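Local atomic coordinates of RRNA methyltransferase (Streptomyces viridochromogenes, PDB entry 1O9G), a protein that methylates N1 of guanine-2535 in 23S ribosomal RNA, using S-adenosyl-L-methionine, and so confers resistance to the orthosomycin antibiotic avilamycin. Residues A107-R112 and Q129-L134; I210-T213 and K218-V221. The protein carries 3 engineered substitutions. All blocks are in the same frame, centred on the assembly; numbering follows the deposited sequence.

The two contacts illustrate how one Rossmann-like methyltransferase chain joins neighbouring elements by different means. Contact 1 pairs successive helices, 102-119 and 122-140, which the chain inserts between helix 87-98 and strand 147-151; contact 2 brings the loop after strand 209-214 back alongside it. They lie on opposite sides of the chain's centre, with their own centres about 35 Å apart and nearest atoms about 21 Å apart, so neither touches the other. Contact 2 is buried and apolar, whereas contact 1 is partly buried and edged with charge. As in related enzymes, the cofactor probably binds at the carboxyl ends of the parallel strands.

Contact 1 (A107-R112 and Q129-L134); sequences ARELER and QAARRL
Glu109 and Ala131 bring the two helices together through their beta carbons. Glu109 CB meets Ala131 CB at 3.8 Å, and the alanine methyl is small enough for the alpha carbons, Glu109 CA and Ala131 CA, to stand just 5.3 Å apart. The packing continues along the glutamate: with CG anti to the backbone N (chi1 -178°) and the chain extended, the carboxylate is carried out to the backbone end of Arg132, where Glu109 OE1 lies 3.7 Å from Arg132 CB.

The polar contact between the segments is indirect. A water donates to Glu109 OE1 at 2.7 Å and, more weakly, to Ala131 O at 3.2 Å, linking the acid to the backbone of the facing helix.

Charge pairing follows a different pattern. The bend at chi3 turns the Arg132 guanidinium away, leaving Arg132 NE 5.4 Å from Glu109 OE2, and Arg132 pairs instead with Glu136 on its own helix. Glu109 is gripped from both helices, OE2 by Arg113 and OE1 by Arg135, which would be expected to stabilise its charged form.

On the first helix, Arg108 NH1 forms a salt bridge with Glu111 OE1 at 2.8 Å, from above the carboxylate plane. Arg112 NE sits over the centre of the Arg108 guanidinium, 3.8 Å above its plane. Both arginines also reach backbone carbonyls near the amino terminus, Arg108 that of Val21 and Arg112 that of Val20.

Helices 102-119 and 122-140 run antiparallel as a helical hairpin, a close alanine-based crossing with a charged rim, inserted into the Rossmann-like methyltransferase fold.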
loop_
_atom_site.group_PDB
_atom_site.type_symbol
_atom_site.label_atom_id
_atom_site.label_comp_id
_atom_site.label_asym_id
_atom_site.label_seq_id
_atom_site.Cartn_x
_atom_site.Cartn_y
_atom_site.Cartn_z
ATOM N N ALA A 107 -16.891 13.041 -5.607
ATOM C CA ALA A 107 -16.822 14.052 -4.557
ATOM C C ALA A 107 -15.510 14.839 -4.639
ATOM O O ALA A 107 -15.506 16.054 -4.531
ATOM C CB ALA A 107 -16.989 13.440 -3.189
ATOM N N ARG A 108 -14.399 14.162 -4.867
ATOM C CA ARG A 108 -13.117 14.824 -5.005
ATOM C C ARG A 108 -13.059 15.701 -6.238
ATOM O O ARG A 108 -12.505 16.815 -6.186
ATOM C CB ARG A 108 -11.994 13.773 -4.977
ATOM C CG ARG A 108 -10.578 14.308 -5.037
ATOM C CD ARG A 108 -10.206 15.278 -3.976
ATOM N NE ARG A 108 -8.758 15.343 -3.811
ATOM C CZ ARG A 108 -8.109 16.244 -3.098
ATOM N NH1 ARG A 108 -8.742 17.223 -2.485
ATOM N NH2 ARG A 108 -6.800 16.153 -3.009
ATOM N N GLU A 109 -13.590 15.205 -7.339
ATOM C CA GLU A 109 -13.639 15.977 -8.587
ATOM C C GLU A 109 -14.435 17.260 -8.344
ATOM O O GLU A 109 -14.028 18.335 -8.793
ATOM C CB GLU A 109 -14.293 15.189 -9.734
ATOM C CG GLU A 109 -14.333 15.931 -11.053
ATOM C CD GLU A 109 -15.043 15.178 -12.165
ATOM O OE1 GLU A 109 -15.346 13.989 -11.979
ATOM O OE2 GLU A 109 -15.298 15.808 -13.213
ATOM N N LEU A 110 -15.556 17.152 -7.647
ATOM C CA LEU A 110 -16.422 18.300 -7.392
ATOM C C LEU A 110 -15.676 19.298 -6.528
ATOM O O LEU A 110 -15.751 20.498 -6.773
ATOM C CB LEU A 110 -17.738 17.892 -6.742
ATOM C CG LEU A 110 -18.738 18.964 -6.360
ATOM C CD1 LEU A 110 -19.122 19.815 -7.564
ATOM C CD2 LEU A 110 -19.949 18.268 -5.759
ATOM N N GLU A 111 -14.979 18.830 -5.503
ATOM C CA GLU A 111 -14.192 19.701 -4.639
ATOM C C GLU A 111 -13.183 20.512 -5.449
ATOM O O GLU A 111 -13.040 21.718 -5.256
ATOM C CB GLU A 111 -13.453 18.910 -3.552
ATOM C CG GLU A 111 -12.547 19.759 -2.676
ATOM C CD GLU A 111 -11.856 18.987 -1.555
ATOM O OE1 GLU A 111 -11.373 17.853 -1.787
ATOM O OE2 GLU A 111 -11.797 19.516 -0.431
ATOM N N ARG A 112 -12.469 19.831 -6.343
ATOM C CA ARG A 112 -11.472 20.461 -7.201
ATOM C C ARG A 112 -12.116 21.481 -8.147
ATOM O O ARG A 112 -11.564 22.560 -8.371
ATOM C CB ARG A 112 -10.690 19.426 -8.000
ATOM C CG ARG A 112 -9.719 18.613 -7.172
ATOM C CD ARG A 112 -8.776 19.464 -6.377
ATOM N NE ARG A 112 -7.566 18.792 -5.935
ATOM C CZ ARG A 112 -6.742 19.295 -5.027
ATOM N NH1 ARG A 112 -7.039 20.416 -4.393
ATOM N NH2 ARG A 112 -5.622 18.664 -4.724
ATOM N N GLN A 129 -9.908 16.879 -13.783
ATOM C CA GLN A 129 -9.870 15.963 -14.924
ATOM C C GLN A 129 -9.174 14.643 -14.573
ATOM O O GLN A 129 -9.581 13.593 -15.057
ATOM C CB GLN A 129 -9.243 16.632 -16.169
ATOM C CG GLN A 129 -7.716 16.984 -16.158
ATOM C CD GLN A 129 -7.249 17.758 -17.396
ATOM O OE1 GLN A 129 -7.143 18.987 -17.359
ATOM N NE2 GLN A 129 -6.971 17.047 -18.493
ATOM N N ALA A 130 -8.139 14.692 -13.746
ATOM C CA ALA A 130 -7.474 13.471 -13.289
ATOM C C ALA A 130 -8.469 12.606 -12.493
ATOM O O ALA A 130 -8.507 11.384 -12.631
ATOM C CB ALA A 130 -6.234 13.795 -12.459
ATOM N N ALA A 131 -9.289 13.238 -11.663
ATOM C CA ALA A 131 -10.271 12.494 -10.849
ATOM C C ALA A 131 -11.320 11.856 -11.745
ATOM O O ALA A 131 -11.733 10.733 -11.484
ATOM C CB ALA A 131 -10.933 13.402 -9.830
ATOM N N ARG A 132 -11.744 12.570 -12.791
ATOM C CA ARG A 132 -12.686 12.040 -13.763
ATOM C C ARG A 132 -12.088 10.813 -14.455
ATOM O O ARG A 132 -12.759 9.794 -14.557
ATOM C CB ARG A 132 -13.059 13.094 -14.808
ATOM C CG ARG A 132 -13.846 12.538 -15.980
ATOM C CD ARG A 132 -14.094 13.557 -17.093
ATOM N NE ARG A 132 -12.851 14.102 -17.669
ATOM C CZ ARG A 132 -12.036 13.430 -18.495
ATOM N NH1 ARG A 132 -12.291 12.166 -18.836
ATOM N NH2 ARG A 132 -10.942 14.014 -18.977
ATOM N N ARG A 133 -10.846 10.899 -14.916
ATOM C CA ARG A 133 -10.209 9.774 -15.596
ATOM C C ARG A 133 -10.057 8.560 -14.670
ATOM O O ARG A 133 -10.323 7.405 -15.082
ATOM C CB ARG A 133 -8.864 10.144 -16.194
ATOM C CG ARG A 133 -8.928 11.078 -17.399
ATOM C CD ARG A 133 -7.598 11.214 -18.072
ATOM N NE ARG A 133 -6.665 11.965 -17.238
ATOM C CZ ARG A 133 -6.480 13.280 -17.283
ATOM N NH1 ARG A 133 -7.102 14.043 -18.171
ATOM N NH2 ARG A 133 -5.631 13.850 -16.447
ATOM N N LEU A 134 -9.678 8.807 -13.433
ATOM C CA LEU A 134 -9.528 7.719 -12.463
ATOM C C LEU A 134 -10.877 7.051 -12.226
ATOM O O LEU A 134 -10.928 5.833 -12.072
ATOM C CB LEU A 134 -8.901 8.210 -11.133
ATOM C CG LEU A 134 -7.433 8.602 -11.199
ATOM C CD1 LEU A 134 -7.041 9.266 -9.868
ATOM C CD2 LEU A 134 -6.566 7.394 -11.494
HETATM O O HOH W 1 -14.653 11.745 -10.697
#

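Contact 2 (I210-T213 and K218-V221); sequences IAVT and KIPV
Ile219 lays its terminal methyl against the backbone between Val212 and Thr213. Its CD1 is 3.5 Å from the carbonyl oxygen of Val212 and 3.9 Å from Thr213 CA, so the methyl rests above the peptide plane, displaced to the side of the Val212 oxygen. The extended outer part of the side chain (chi2 163°) holds this methyl far from its own backbone; the nearest alpha carbons, Thr213 CA and Ile219 CA, are 7.7 Å apart, and the isoleucine spans the gap.

The side chains also meet, methyl to methyl. Val212 points toward the loop, and its CG2 stands 4.2 Å from Ile219 CD1; the other branch of the isoleucine, CG2, is equally near, also 4.2 Å from Val212 CG2. The valine methyl therefore faces the fork of the isoleucine rather than one tip alone. Val221 CG1 adds to the same apolar group within the loop, 4.4 Å from Ile219 CG2.

Thr213, next along the strand, sets its beta carbon away from the loop, and CA makes its contact. The hydroxyl OG1 is hydrogen-bonded to the carbonyl of Ser236 on strand 235-241. The Ile219 carbonyl is likewise engaged, accepting a bond from Arg229.

Strand 209-214 runs between parallel strand 171-175 and antiparallel strand 235-241, bonded to both. Ile219 bridges to the second of these through Ser236 and Val238, while Val221 reaches Val238 and Leu197, packing the loop against the sheet beside helix 190-203.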
loop_
_atom_site.group_PDB
_atom_site.type_symbol
_atom_site.label_atom_id
_atom_site.label_comp_id
_atom_site.label_asym_id
_atom_site.label_seq_id
_atom_site.Cartn_x
_atom_site.Cartn_y
_atom_site.Cartn_z
ATOM N N ILE A 210 4.375 -11.557 1.936
ATOM C CA ILE A 210 4.603 -10.354 2.719
ATOM C C ILE A 210 5.753 -9.569 2.105
ATOM O O ILE A 210 6.879 -10.016 2.094
ATOM C CB ILE A 210 4.917 -10.658 4.183
ATOM C CG1 ILE A 210 3.822 -11.517 4.825
ATOM C CG2 ILE A 210 5.091 -9.364 4.947
ATOM C CD1 ILE A 210 4.240 -12.193 6.073
ATOM N N ALA A 211 5.447 -8.357 1.657
ATOM C CA ALA A 211 6.428 -7.488 0.983
ATOM C C ALA A 211 6.579 -6.231 1.852
ATOM O O ALA A 211 5.618 -5.526 2.129
ATOM C CB ALA A 211 5.971 -7.114 -0.371
ATOM N N VAL A 212 7.809 -5.975 2.271
ATOM C CA VAL A 212 8.139 -4.776 3.034
ATOM C C VAL A 212 9.235 -3.983 2.339
ATOM O O VAL A 212 10.140 -4.544 1.733
ATOM C CB VAL A 212 8.530 -5.133 4.474
ATOM C CG1 VAL A 212 7.420 -5.915 5.159
ATOM C CG2 VAL A 212 9.776 -5.943 4.525
ATOM N N THR A 213 9.149 -2.672 2.450
ATOM C CA THR A 213 10.115 -1.768 1.854
ATOM C C THR A 213 10.560 -0.718 2.877
ATOM O O THR A 213 9.835 -0.390 3.822
ATOM C CB THR A 213 9.538 -1.173 0.544
ATOM O OG1 THR A 213 10.477 -0.283 -0.049
ATOM C CG2 THR A 213 8.275 -0.364 0.778
ATOM N N LYS A 218 19.447 -3.193 2.287
ATOM C CA LYS A 218 19.068 -4.588 2.478
ATOM C C LYS A 218 18.297 -4.735 3.798
ATOM O O LYS A 218 18.824 -4.430 4.866
ATOM C CB LYS A 218 20.315 -5.480 2.488
ATOM C CG LYS A 218 20.007 -6.969 2.391
ATOM C CD LYS A 218 21.220 -7.803 1.998
ATOM C CE LYS A 218 21.600 -7.637 0.510
ATOM N NZ LYS A 218 20.436 -7.759 -0.428
ATOM N N ILE A 219 17.056 -5.223 3.734
ATOM C CA ILE A 219 16.232 -5.396 4.922
ATOM C C ILE A 219 16.532 -6.743 5.558
ATOM O O ILE A 219 16.425 -7.762 4.896
ATOM C CB ILE A 219 14.750 -5.285 4.537
ATOM C CG1 ILE A 219 14.445 -3.842 4.118
ATOM C CG2 ILE A 219 13.845 -5.713 5.709
ATOM C CD1 ILE A 219 13.156 -3.679 3.336
ATOM N N PRO A 220 16.925 -6.753 6.831
ATOM C CA PRO A 220 17.271 -8.006 7.506
ATOM C C PRO A 220 16.034 -8.875 7.791
ATOM O O PRO A 220 15.133 -8.406 8.471
ATOM C CB PRO A 220 17.946 -7.527 8.805
ATOM C CG PRO A 220 17.356 -6.157 9.063
ATOM C CD PRO A 220 17.079 -5.578 7.716
ATOM N N VAL A 221 16.005 -10.111 7.284
ATOM C CA VAL A 221 14.938 -11.073 7.612
ATOM C C VAL A 221 15.404 -12.432 8.153
ATOM O O VAL A 221 14.589 -13.179 8.703
ATOM C CB VAL A 221 13.965 -11.328 6.412
ATOM C CG1 VAL A 221 13.281 -10.040 5.991
ATOM C CG2 VAL A 221 14.679 -11.968 5.224
#